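Local atomic coordinates of intracellular growth locus, subunit C (Francisella tularensis subsp. tularensis, PDB entry 2QWU), a protein that is encoded on the pathogenicity island of its bacterium and probably supports growth inside host cells, being implicated in a secretion system related to type VI. Residues 73-78 with 88-93; 156-161 with 176-181; 183-188 with 203-208. The protein carries 2 engineered substitutions. All coordinates share one frame; numbering follows the deposited sequence. Where two conformers were deposited one is given.

Overall arrangement
The three contacts follow one another along the chain and all reach the large antiparallel sheet. Contacts 1 and 2 are neighbouring hairpins with centres about 9 Å apart: strands 86-96 and 173-184 lie side by side, and backbone hydrogen bonds probably run from His176 N to Val93 O and from Ile178 N to Leu91 O (2.7 Å each). Contact 3 starts on the end of strand 173-184, which contact 2 also uses. Its centre is about 17 Å from that of contact 1 and 21 Å from that of contact 2. Leu183 nevertheless packs on both Ile89 and Phe156, and Ile205 on Ile78.

Contact 1 of 3, residues 73-78 with 88-93; sequences VIRMSI and SITLGV. Engineered in segment 73-78: Met76 (natural residue Leu).
Ile74 and Arg75 share one acceptor on the facing strand. Thr90 O takes the N-H of Ile74, with Ile74 N 2.9 Å away and tilted 25° from the carbonyl plane; the bond from Arg75 N to the same oxygen is weak. Arg75 O is engaged in return by Thr90 N at 2.8 Å. Farther along, Ser77 and Ser88 exchange a pair of bonds, each 3.0 Å from N to O, as a regular antiparallel hydrogen-bonded pair. Between these bonded pairs come CA-H...O contacts, Ile89 CA to Arg75 O and Met76 CA to Ser88 O.

Two residues facing Thr90 make a classic beta bulge in the hairpin of strands 71-79 and 86-96, close to the centre of the chain. The register slips by one, so Val73 and Met76 come to lie on the same face of the sheet, while Ile74 turns its side chain toward the other strand, and its CD1 rests 3.8 Å from Gly92 N.

Apolar contacts line the face that holds Val73, Met76, Ile89 and Leu91. Val73 splits its branches: CG2 lies alongside Leu91 CD2 at 3.9 Å, and CG1 meets Ile89 CG1, the two side chains crossing at about a right angle. Met76, an engineered selenomethionine, runs out extended and brings SE to 4.2 Å from Ile89 CD1, with Leu143 also against it.

Polar side chains occupy the other face. Arg75 and Thr90 run side by side: with CG anti to its carbonyl carbon (chi1 -44°), the arginine lays CG and CD along the threonine, CD 3.8 Å from Thr90 OG1. Ser77 CB packs against Ser88 OG, while Ile177 of the next strand touches Thr90.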
ATOM      1  N   VAL A  73       0.101  -3.442  -2.193  1.00 14.67           N
ATOM      2  CA  VAL A  73       1.024  -2.510  -1.514  1.00 16.13           C
ATOM      3  C   VAL A  73       2.305  -3.334  -1.360  1.00 17.51           C
ATOM      4  O   VAL A  73       2.315  -4.338  -0.634  1.00 17.15           O
ATOM      5  CB  VAL A  73       0.521  -2.069  -0.139  1.00 18.75           C
ATOM      6  CG1 VAL A  73       1.542  -1.146   0.483  1.00 20.89           C
ATOM      7  CG2 VAL A  73      -0.804  -1.339  -0.298  1.00 17.71           C
ATOM      8  N   ILE A  74       3.349  -2.935  -2.083  1.00 16.02           N
ATOM      9  CA  ILE A  74       4.637  -3.657  -2.120  1.00 18.03           C
ATOM     10  C   ILE A  74       5.624  -3.165  -1.067  1.00 19.95           C
ATOM     11  O   ILE A  74       6.392  -3.965  -0.511  1.00 18.84           O
ATOM     12  CB  ILE A  74       5.273  -3.522  -3.543  1.00 20.06           C
ATOM     13  CG1 ILE A  74       4.372  -4.220  -4.570  1.00 21.37           C
ATOM     14  CG2 ILE A  74       6.617  -4.143  -3.622  1.00 20.09           C
ATOM     15  CD1 ILE A  74       4.615  -3.698  -6.010  1.00 22.12           C
ATOM     16  N   ARG A  75       5.611  -1.854  -0.816  1.00 18.47           N
ATOM     17  CA  ARG A  75       6.480  -1.291   0.204  1.00 21.55           C
ATOM     18  C   ARG A  75       5.839  -0.082   0.778  1.00 19.65           C
ATOM     19  O   ARG A  75       5.081   0.643   0.095  1.00 18.52           O
ATOM     20  CB  ARG A  75       7.817  -0.852  -0.376  1.00 22.28           C
ATOM     21  CG  ARG A  75       8.383  -1.826  -1.300  1.00 30.23           C
ATOM     22  CD  ARG A  75       9.591  -1.237  -2.035  1.00 34.41           C
ATOM     23  NE  ARG A  75      10.687  -0.885  -1.141  1.00 36.02           N
ATOM     24  CZ  ARG A  75      11.910  -1.435  -1.201  1.00 37.77           C
ATOM     25  NH1 ARG A  75      12.210  -2.383  -2.094  1.00 36.87           N
ATOM     26  NH2 ARG A  75      12.855  -0.992  -0.389  1.00 36.59           N
HETATM   27  N   MSE A  76       6.116   0.121   2.056  1.00 18.41           N
HETATM   28  CA  MSE A  76       5.620   1.312   2.680  1.00 20.34           C
HETATM   29  C   MSE A  76       6.563   1.683   3.788  1.00 20.30           C
HETATM   30  O   MSE A  76       7.072   0.804   4.473  1.00 20.31           O
HETATM   31  CB  MSE A  76       4.228   1.126   3.266  1.00 21.20           C
HETATM   32  CG  MSE A  76       3.630   2.438   3.606  1.00 24.48           C
HETATM   33 SE   MSE A  76       1.855   2.217   4.003  1.00 21.38          SE
HETATM   34  CE  MSE A  76       1.481   3.957   4.303  1.00 26.16           C
ATOM     35  N   SER A  77       6.800   2.983   3.946  1.00 18.11           N
ATOM     36  CA  SER A  77       7.671   3.483   5.013  1.00 19.33           C
ATOM     37  C   SER A  77       6.979   4.673   5.662  1.00 18.00           C
ATOM     38  O   SER A  77       6.495   5.596   5.001  1.00 17.46           O
ATOM     39  CB  SER A  77       9.046   3.848   4.428  1.00 23.72           C
ATOM     40  OG  SER A  77       9.873   4.465   5.417  1.00 28.78           O
ATOM     41  N   ILE A  78       6.829   4.602   6.966  1.00 16.98           N
ATOM     42  CA  ILE A  78       6.213   5.671   7.702  1.00 17.72           C
ATOM     43  C   ILE A  78       7.119   6.099   8.847  1.00 18.62           C
ATOM     44  O   ILE A  78       7.468   5.287   9.728  1.00 20.83           O
ATOM     45  CB  ILE A  78       4.875   5.242   8.313  1.00 18.36           C
ATOM     46  CG1 ILE A  78       3.971   4.667   7.226  1.00 21.25           C
ATOM     47  CG2 ILE A  78       4.258   6.455   9.042  1.00 19.46           C
ATOM     48  CD1 ILE A  78       2.744   4.019   7.769  1.00 28.09           C
ATOM     49  N   SER A  88       6.421   7.111   2.355  1.00 17.68           N
ATOM     50  CA  SER A  88       6.678   6.718   0.965  1.00 17.24           C
ATOM     51  C   SER A  88       5.908   5.413   0.791  1.00 17.01           C
ATOM     52  O   SER A  88       5.707   4.671   1.743  1.00 17.95           O
ATOM     53  CB  SER A  88       8.191   6.546   0.662  1.00 20.80           C
ATOM     54  OG  SER A  88       8.762   5.555   1.474  1.00 29.33           O
ATOM     55  N   ILE A  89       5.423   5.164  -0.418  1.00 16.02           N
ATOM     56  CA  ILE A  89       4.670   3.943  -0.683  1.00 16.44           C
ATOM     57  C   ILE A  89       4.921   3.467  -2.090  1.00 16.27           C
ATOM     58  O   ILE A  89       5.157   4.254  -3.002  1.00 18.72           O
ATOM     59  CB  ILE A  89       3.121   4.189  -0.414  1.00 18.25           C
ATOM     60  CG1 ILE A  89       2.360   2.852  -0.447  1.00 18.63           C
ATOM     61  CG2 ILE A  89       2.499   5.128  -1.506  1.00 17.19           C
ATOM     62  CD1 ILE A  89       0.909   3.060   0.045  1.00 20.70           C
ATOM     63  N   THR A  90       4.880   2.157  -2.271  1.00 14.50           N
ATOM     64  CA  THR A  90       5.057   1.540  -3.588  1.00 14.98           C
ATOM     65  C   THR A  90       3.859   0.625  -3.820  1.00 15.46           C
ATOM     66  O   THR A  90       3.576  -0.235  -2.988  1.00 15.26           O
ATOM     67  CB  THR A  90       6.361   0.716  -3.649  1.00 18.46           C
ATOM     68  OG1 THR A  90       7.474   1.619  -3.454  1.00 19.42           O
ATOM     69  CG2 THR A  90       6.531   0.126  -5.035  1.00 18.57           C
ATOM     70  N   LEU A  91       3.122   0.901  -4.911  1.00 15.88           N
ATOM     71  CA  LEU A  91       1.911   0.149  -5.233  1.00 15.86           C
ATOM     72  C   LEU A  91       2.058  -0.586  -6.557  1.00 17.45           C
ATOM     73  O   LEU A  91       2.720  -0.094  -7.450  1.00 19.00           O
ATOM     74  CB  LEU A  91       0.720   1.146  -5.340  1.00 14.96           C
ATOM     75  CG  LEU A  91       0.437   2.008  -4.106  1.00 18.42           C
ATOM     76  CD1 LEU A  91      -0.260   3.281  -4.478  1.00 24.29           C
ATOM     77  CD2 LEU A  91      -0.420   1.207  -3.188  1.00 24.56           C
ATOM     78  N   GLY A  92       1.437  -1.759  -6.673  1.00 14.95           N
ATOM     79  CA  GLY A  92       1.463  -2.505  -7.916  1.00 15.96           C
ATOM     80  C   GLY A  92       0.048  -2.430  -8.500  1.00 17.86           C
ATOM     81  O   GLY A  92      -0.902  -2.713  -7.788  1.00 15.70           O
ATOM     82  N   VAL A  93      -0.095  -1.998  -9.763  1.00 16.44           N
ATOM     83  CA  VAL A  93      -1.407  -1.936 -10.381  1.00 16.83           C
ATOM     84  C   VAL A  93      -1.372  -2.618 -11.739  1.00 18.09           C
ATOM     85  O   VAL A  93      -0.315  -2.768 -12.354  1.00 17.11           O
ATOM     86  CB  VAL A  93      -1.915  -0.474 -10.530  1.00 16.01           C
ATOM     87  CG1 VAL A  93      -1.983   0.188  -9.138  1.00 15.80           C
ATOM     88  CG2 VAL A  93      -0.937   0.340 -11.443  1.00 16.71           C
TER

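Contact 2 of 3, residues 156-161 with 176-181; sequences FSISIE and HIISID
The Phe156 ring leans against Ile180, its CE1 3.4 Å from Ile180 CG2 and its CD1 near Asp181 O. Having CG anti to the backbone N (chi1 -176°) swings the ring against Ile180 and Asp181, and Val107 and Leu111 of helix 97-114, and Met118, also touch it. At the far end of the pair the His176 imidazole passes Ile160, with CD2 3.9 Å from Ile160 CG2, while His176 CB lies 3.6 Å from Glu161 O. The ring's ND1 is tied by a hydrogen bond to Arg174 O in its own strand.

Between the two rings, strands 157-162 and 173-184 form a regular antiparallel hairpin at the margin of the large sheet. Ser157, Ser159 and Glu161 exchange paired backbone bonds with Asp181, Ser179 and Ile177. Ser157 N stands above the carbonyl plane of Asp181, 48° out of it and not on a lone pair. Ile158, Ile160, Ile178 and Ile180 share one face, lying side by side across the strands; Ile160 CG2 is 3.9 Å from Ile178 CG1, and Arg100 and Glu104 of the helix also touch Ile160.

On the serine face, water 1 is held by Ser159 OG and Ser179 OG, each 3.0 Å away, and donates to Ile177 O at 2.8 Å. Ser159 OG and Ser179 OG, 3.9 Å apart, are thus joined through solvent. The hairpin is therefore two-sided: one side is isoleucine carbon, with Ile160 and Phe156 reaching helix 97-114, whereas the other, more open side carries the serines, Glu161, Asp181 and the water, with Ile177 the apolar residue among them.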
ATOM      1  N   PHE A 156       7.651  15.986  -3.029  1.00 26.38           N
ATOM      2  CA  PHE A 156       6.981  14.904  -3.744  1.00 24.91           C
ATOM      3  C   PHE A 156       7.686  14.337  -4.957  1.00 25.63           C
ATOM      4  O   PHE A 156       8.353  15.065  -5.724  1.00 26.07           O
ATOM      5  CB  PHE A 156       5.593  15.401  -4.146  1.00 24.39           C
ATOM      6  CG  PHE A 156       4.767  14.377  -4.808  1.00 23.45           C
ATOM      7  CD1 PHE A 156       3.977  13.523  -4.047  1.00 23.22           C
ATOM      8  CD2 PHE A 156       4.710  14.310  -6.208  1.00 23.32           C
ATOM      9  CE1 PHE A 156       3.130  12.629  -4.678  1.00 23.81           C
ATOM     10  CE2 PHE A 156       3.857  13.399  -6.846  1.00 24.76           C
ATOM     11  CZ  PHE A 156       3.073  12.572  -6.080  1.00 22.17           C
ATOM     12  N   SER A 157       7.590  13.019  -5.113  1.00 23.68           N
ATOM     13  CA  SER A 157       8.184  12.345  -6.259  1.00 25.15           C
ATOM     14  C   SER A 157       7.298  11.161  -6.649  1.00 23.72           C
ATOM     15  O   SER A 157       6.742  10.519  -5.779  1.00 20.30           O
ATOM     16  CB  SER A 157       9.583  11.851  -5.899  1.00 29.60           C
ATOM     17  OG  SER A 157      10.198  11.261  -7.015  1.00 38.52           O
ATOM     18  N   ILE A 158       7.130  10.891  -7.942  1.00 23.14           N
ATOM     19  CA  ILE A 158       6.338   9.750  -8.340  1.00 23.60           C
ATOM     20  C   ILE A 158       6.907   9.141  -9.582  1.00 25.31           C
ATOM     21  O   ILE A 158       7.435   9.839 -10.463  1.00 26.39           O
ATOM     22  CB  ILE A 158       4.813  10.101  -8.579  1.00 23.63           C
ATOM     23  CG1 ILE A 158       4.006   8.812  -8.893  1.00 23.77           C
ATOM     24  CG2 ILE A 158       4.665  11.038  -9.788  1.00 25.50           C
ATOM     25  CD1 ILE A 158       2.443   9.024  -8.927  1.00 25.91           C
ATOM     26  N   SER A 159       6.909   7.824  -9.642  1.00 23.23           N
ATOM     27  CA  SER A 159       7.350   7.197 -10.879  1.00 23.08           C
ATOM     28  C   SER A 159       6.413   6.031 -11.118  1.00 22.70           C
ATOM     29  O   SER A 159       5.927   5.430 -10.150  1.00 21.21           O
ATOM     30  CB  SER A 159       8.767   6.689 -10.785  1.00 25.23           C
ATOM     31  OG  SER A 159       8.886   5.681  -9.793  1.00 27.29           O
ATOM     32  N   ILE A 160       6.099   5.753 -12.386  1.00 22.99           N
ATOM     33  CA  ILE A 160       5.213   4.620 -12.703  1.00 25.22           C
ATOM     34  C   ILE A 160       5.952   3.860 -13.768  1.00 26.64           C
ATOM     35  O   ILE A 160       6.240   4.374 -14.855  1.00 29.67           O
ATOM     36  CB  ILE A 160       3.819   5.035 -13.229  1.00 25.17           C
ATOM     37  CG1 ILE A 160       3.124   5.944 -12.217  1.00 25.56           C
ATOM     38  CG2 ILE A 160       2.959   3.759 -13.480  1.00 24.85           C
ATOM     39  CD1 ILE A 160       1.736   6.427 -12.616  1.00 27.63           C
ATOM     40  N   GLU A 161       6.308   2.639 -13.444  1.00 27.19           N
ATOM     41  CA  GLU A 161       7.104   1.837 -14.374  1.00 28.42           C
ATOM     42  C   GLU A 161       6.452   0.549 -14.756  1.00 25.67           C
ATOM     43  O   GLU A 161       5.954  -0.178 -13.878  1.00 23.82           O
ATOM     44  CB  GLU A 161       8.426   1.511 -13.728  1.00 33.14           C
ATOM     45  CG  GLU A 161       9.237   2.733 -13.391  1.00 41.85           C
ATOM     46  CD  GLU A 161      10.603   2.371 -12.832  1.00 46.48           C
ATOM     47  OE1 GLU A 161      10.819   1.172 -12.507  1.00 50.84           O
ATOM     48  OE2 GLU A 161      11.454   3.286 -12.711  1.00 49.99           O
ATOM     49  N   HIS A 176       2.263  -2.633 -13.272  1.00 16.79           N
ATOM     50  CA  HIS A 176       3.107  -1.421 -13.194  1.00 17.84           C
ATOM     51  C   HIS A 176       3.420  -1.134 -11.734  1.00 19.87           C
ATOM     52  O   HIS A 176       2.584  -1.340 -10.859  1.00 17.86           O
ATOM     53  CB  HIS A 176       2.404  -0.163 -13.752  1.00 16.50           C
ATOM     54  CG  HIS A 176       2.332  -0.083 -15.271  1.00 18.59           C
ATOM     55  ND1 HIS A 176       1.608  -0.965 -16.048  1.00 19.47           N
ATOM     56  CD2 HIS A 176       2.851   0.843 -16.114  1.00 19.96           C
ATOM     57  CE1 HIS A 176       1.678  -0.584 -17.325  1.00 20.80           C
ATOM     58  NE2 HIS A 176       2.424   0.503 -17.388  1.00 19.78           N
ATOM     59  N   ILE A 177       4.608  -0.607 -11.473  1.00 17.58           N
ATOM     60  CA  ILE A 177       4.956  -0.300 -10.107  1.00 19.30           C
ATOM     61  C   ILE A 177       4.938   1.213  -9.923  1.00 19.21           C
ATOM     62  O   ILE A 177       5.635   1.930 -10.634  1.00 20.43           O
ATOM     63  CB  ILE A 177       6.334  -0.907  -9.791  1.00 20.35           C
ATOM     64  CG1 ILE A 177       6.200  -2.428  -9.953  1.00 22.69           C
ATOM     65  CG2 ILE A 177       6.798  -0.447  -8.431  1.00 20.91           C
ATOM     66  CD1 ILE A 177       7.325  -3.288  -9.352  1.00 28.68           C
ATOM     67  N   ILE A 178       4.122   1.698  -8.985  1.00 17.04           N
ATOM     68  CA  ILE A 178       3.982   3.137  -8.721  1.00 16.44           C
ATOM     69  C   ILE A 178       4.702   3.425  -7.426  1.00 17.52           C
ATOM     70  O   ILE A 178       4.324   2.919  -6.356  1.00 18.15           O
ATOM     71  CB  ILE A 178       2.463   3.548  -8.566  1.00 18.10           C
ATOM     72  CG1 ILE A 178       1.704   3.155  -9.827  1.00 18.32           C
ATOM     73  CG2 ILE A 178       2.332   4.973  -8.205  1.00 17.20           C
ATOM     74  CD1 ILE A 178       0.160   3.432  -9.641  1.00 21.97           C
ATOM     75  N   SER A 179       5.770   4.214  -7.521  1.00 16.60           N
ATOM     76  CA  SER A 179       6.588   4.568  -6.334  1.00 18.15           C
ATOM     77  C   SER A 179       6.363   6.007  -6.029  1.00 17.37           C
ATOM     78  O   SER A 179       6.619   6.845  -6.869  1.00 18.81           O
ATOM     79  CB  SER A 179       8.106   4.365  -6.591  1.00 21.57           C
ATOM     80  OG  SER A 179       8.370   3.031  -6.996  1.00 26.85           O
ATOM     81  N   ILE A 180       5.901   6.295  -4.817  1.00 17.64           N
ATOM     82  CA  ILE A 180       5.570   7.669  -4.444  1.00 17.45           C
ATOM     83  C   ILE A 180       6.323   8.030  -3.183  1.00 19.75           C
ATOM     84  O   ILE A 180       6.371   7.240  -2.228  1.00 18.99           O
ATOM     85  CB  ILE A 180       4.053   7.821  -4.144  1.00 19.12           C
ATOM     86  CG1 ILE A 180       3.257   7.053  -5.203  1.00 19.06           C
ATOM     87  CG2 ILE A 180       3.690   9.326  -4.132  1.00 18.88           C
ATOM     88  CD1 ILE A 180       1.757   6.977  -4.874  1.00 24.43           C
ATOM     89  N   ASP A 181       6.924   9.227  -3.164  1.00 20.98           N
ATOM     90  CA  ASP A 181       7.685   9.662  -1.984  1.00 22.60           C
ATOM     91  C   ASP A 181       7.201  11.067  -1.620  1.00 20.22           C
ATOM     92  O   ASP A 181       6.560  11.729  -2.417  1.00 20.11           O
ATOM     93  CB  ASP A 181       9.204   9.752  -2.297  1.00 28.61           C
ATOM     94  CG  ASP A 181       9.832   8.406  -2.677  1.00 37.89           C
ATOM     95  OD1 ASP A 181       9.995   7.501  -1.798  1.00 40.87           O
ATOM     96  OD2 ASP A 181      10.176   8.252  -3.880  1.00 44.03           O
TER
HETATM   97  O   HOH W   1       8.159   2.808  -9.948  1.00 28.83           O

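Contact 3 of 3, residues 183-188 with 203-208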
ATOM      1  N   LEU A 183       5.010  12.001   0.951  1.00 18.62           N
ATOM      2  CA  LEU A 183       3.598  12.068   1.276  1.00 18.91           C
ATOM      3  C   LEU A 183       3.449  12.210   2.784  1.00 19.03           C
ATOM      4  O   LEU A 183       4.375  11.998   3.518  1.00 19.12           O
ATOM      5  CB  LEU A 183       2.913  10.744   0.862  1.00 20.48           C
ATOM      6  CG  LEU A 183       2.807  10.422  -0.629  1.00 21.03           C
ATOM      7  CD1 LEU A 183       2.288   8.962  -0.840  1.00 19.92           C
ATOM      8  CD2 LEU A 183       1.845  11.437  -1.264  1.00 20.49           C
ATOM      9  N   THR A 184       2.278  12.615   3.229  1.00 18.58           N
ATOM     10  CA  THR A 184       2.011  12.646   4.662  1.00 19.34           C
ATOM     11  C   THR A 184       0.509  12.328   4.758  1.00 20.12           C
ATOM     12  O   THR A 184      -0.099  11.961   3.767  1.00 20.46           O
ATOM     13  CB  THR A 184       2.356  14.008   5.284  1.00 18.69           C
ATOM     14  OG1 THR A 184       2.126  13.929   6.700  1.00 21.54           O
ATOM     15  CG2 THR A 184       1.493  15.107   4.698  1.00 20.28           C
ATOM     16  N   THR A 185      -0.084  12.417   5.932  1.00 20.80           N
ATOM     17  CA  THR A 185      -1.527  12.127   6.048  1.00 20.42           C
ATOM     18  C   THR A 185      -1.987  12.861   7.313  1.00 20.45           C
ATOM     19  O   THR A 185      -1.170  13.128   8.172  1.00 20.67           O
ATOM     20  CB  THR A 185      -1.751  10.595   6.265  1.00 20.44           C
ATOM     21  OG1 THR A 185      -3.156  10.313   6.495  1.00 20.81           O
ATOM     22  CG2 THR A 185      -0.991  10.102   7.502  1.00 21.35           C
ATOM     23  N   SER A 186      -3.275  13.176   7.444  1.00 21.61           N
ATOM     24  CA  SER A 186      -3.763  13.791   8.687  1.00 22.99           C
ATOM     25  C   SER A 186      -4.205  12.740   9.705  1.00 23.45           C
ATOM     26  O   SER A 186      -4.587  13.077  10.846  1.00 23.81           O
ATOM     27  CB  SER A 186      -4.987  14.665   8.430  0.50 24.00           C
ATOM     28  OG  SER A 186      -4.783  15.477   7.312  0.50 22.76           O
ATOM     29  N   GLN A 187      -4.192  11.477   9.301  1.00 22.86           N
ATOM     30  CA  GLN A 187      -4.596  10.387  10.204  1.00 21.68           C
ATOM     31  C   GLN A 187      -3.482  10.282  11.243  1.00 23.28           C
ATOM     32  O   GLN A 187      -2.289  10.288  10.894  1.00 24.90           O
ATOM     33  CB  GLN A 187      -4.782   9.069   9.405  1.00 21.41           C
ATOM     34  CG  GLN A 187      -5.247   7.911  10.220  1.00 22.70           C
ATOM     35  CD  GLN A 187      -5.749   6.752   9.361  1.00 24.96           C
ATOM     36  OE1 GLN A 187      -6.442   6.963   8.340  1.00 26.74           O
ATOM     37  NE2 GLN A 187      -5.417   5.514   9.766  1.00 24.88           N
ATOM     38  N   GLY A 188      -3.855  10.203  12.521  1.00 21.56           N
ATOM     39  CA  GLY A 188      -2.832  10.199  13.567  1.00 21.36           C
ATOM     40  C   GLY A 188      -2.254   8.869  14.010  1.00 20.86           C
ATOM     41  O   GLY A 188      -1.211   8.833  14.693  1.00 20.10           O
ATOM     42  N   ALA A 203       0.111   2.210  16.149  1.00 22.35           N
ATOM     43  CA  ALA A 203       1.285   3.009  15.950  1.00 21.92           C
ATOM     44  C   ALA A 203       0.850   4.463  15.824  1.00 22.90           C
ATOM     45  O   ALA A 203       0.097   4.798  14.912  1.00 22.48           O
ATOM     46  CB  ALA A 203       1.947   2.591  14.708  1.00 21.03           C
ATOM     47  N   LYS A 204       1.314   5.321  16.728  1.00 23.84           N
ATOM     48  CA  LYS A 204       1.008   6.748  16.655  1.00 24.17           C
ATOM     49  C   LYS A 204       1.956   7.313  15.594  1.00 24.01           C
ATOM     50  O   LYS A 204       3.195   7.114  15.656  1.00 22.52           O
ATOM     51  CB  LYS A 204       1.252   7.401  18.034  1.00 28.93           C
ATOM     52  CG  LYS A 204       1.082   8.920  18.100  1.00 32.81           C
ATOM     53  CD  LYS A 204      -0.317   9.453  17.715  1.00 37.49           C
ATOM     54  CE  LYS A 204      -0.522  10.832  18.384  1.00 41.42           C
ATOM     55  NZ  LYS A 204       0.798  11.583  18.505  1.00 44.09           N
ATOM     56  N   ILE A 205       1.399   7.985  14.603  1.00 20.21           N
ATOM     57  CA  ILE A 205       2.234   8.518  13.519  1.00 20.71           C
ATOM     58  C   ILE A 205       2.197  10.010  13.387  1.00 21.02           C
ATOM     59  O   ILE A 205       3.021  10.570  12.695  1.00 20.70           O
ATOM     60  CB  ILE A 205       1.892   7.887  12.127  1.00 19.13           C
ATOM     61  CG1 ILE A 205       0.466   8.239  11.672  1.00 18.71           C
ATOM     62  CG2 ILE A 205       2.023   6.352  12.246  1.00 20.03           C
ATOM     63  CD1 ILE A 205       0.094   7.669  10.319  1.00 19.11           C
ATOM     64  N   GLY A 206       1.239  10.656  14.053  1.00 20.61           N
ATOM     65  CA  GLY A 206       1.184  12.094  13.928  1.00 22.18           C
ATOM     66  C   GLY A 206       0.286  12.733  14.953  1.00 25.48           C
ATOM     67  O   GLY A 206      -0.203  12.085  15.844  1.00 23.42           O
ATOM     68  N   TYR A 207       0.047  14.026  14.769  1.00 26.03           N
ATOM     69  CA  TYR A 207      -0.771  14.802  15.658  1.00 26.98           C
ATOM     70  C   TYR A 207      -2.230  14.384  15.597  1.00 25.97           C
ATOM     71  O   TYR A 207      -2.768  14.145  14.525  1.00 26.11           O
ATOM     72  CB  TYR A 207      -0.603  16.283  15.272  1.00 25.99           C
ATOM     73  CG  TYR A 207      -1.572  17.215  15.935  1.00 22.95           C
ATOM     74  CD1 TYR A 207      -1.515  17.441  17.300  1.00 24.74           C
ATOM     75  CD2 TYR A 207      -2.551  17.867  15.179  1.00 22.57           C
ATOM     76  CE1 TYR A 207      -2.409  18.304  17.905  1.00 26.56           C
ATOM     77  CE2 TYR A 207      -3.458  18.720  15.754  1.00 24.88           C
ATOM     78  CZ  TYR A 207      -3.385  18.946  17.120  1.00 27.12           C
ATOM     79  OH  TYR A 207      -4.259  19.838  17.705  1.00 27.56           O
ATOM     80  N   ILE A 208      -2.844  14.216  16.763  1.00 28.19           N
ATOM     81  CA  ILE A 208      -4.287  13.911  16.832  1.00 28.82           C
ATOM     82  C   ILE A 208      -4.946  15.115  17.548  1.00 30.22           C
ATOM     83  O   ILE A 208      -4.717  15.331  18.737  1.00 30.44           O
ATOM     84  CB  ILE A 208      -4.560  12.602  17.621  1.00 30.65           C
ATOM     85  CG1 ILE A 208      -3.979  11.420  16.824  1.00 31.17           C
ATOM     86  CG2 ILE A 208      -6.084  12.390  17.810  1.00 30.45           C
ATOM     87  CD1 ILE A 208      -3.852  10.164  17.623  1.00 35.22           C
TER
HETATM   88  O   HOH W   2      -5.416  13.200  13.376  1.00 39.65           O
HETATM   89  O   HOH W   3      -2.058  14.755  11.943  1.00 44.90           O
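Ile205 reaches across to the 183-188 segment with its whole CG1 branch. Its CB starts 4.1 Å from Gly188 O. From there CG1, set between the backbone N and the carbonyl carbon (chi1 64°), is placed 3.5 Å from both Gly188 O and Gln187 O. The tip, CD1, continues past Gln187 O and ends 3.9 Å from Thr185 CG2, the two side chains crossing at about a right angle. The other branch, CG2, turns to Ile78 of the large sheet, while Leu190 also packs on the side chain.

The backbone of the same residue anchors the contact. Gly188 O accepts from Ile205 N at 2.7 Å and from Gly206 N at 3.1 Å, both donors coming from the same face of the carbonyl plane; Ile205 N is tilted 34° from it.

These bonds close the base of the small two-stranded hairpin 189-193/200-204, where the chain leaves strand 173-184 of the large sheet and later returns toward the C-terminus. The exit is shaped by an ST turn: Thr185 OG1 accepts from Gln187 N, at 3.2 Å, and is also hydrogen-bonded to Glu147 O. Gln187 NE2 is hydrogen-bonded to Ser189 O, two residues on.

Beyond the hairpin base, Ile208 lays CG1 3.7 Å from Gly188 CA, on the side where a CB would have stood. The carbonyl oxygens Ser186 O and Tyr207 O stand 4.2 Å apart, and water 2 spans them, donating to both; water 3 lies between the same two oxygens.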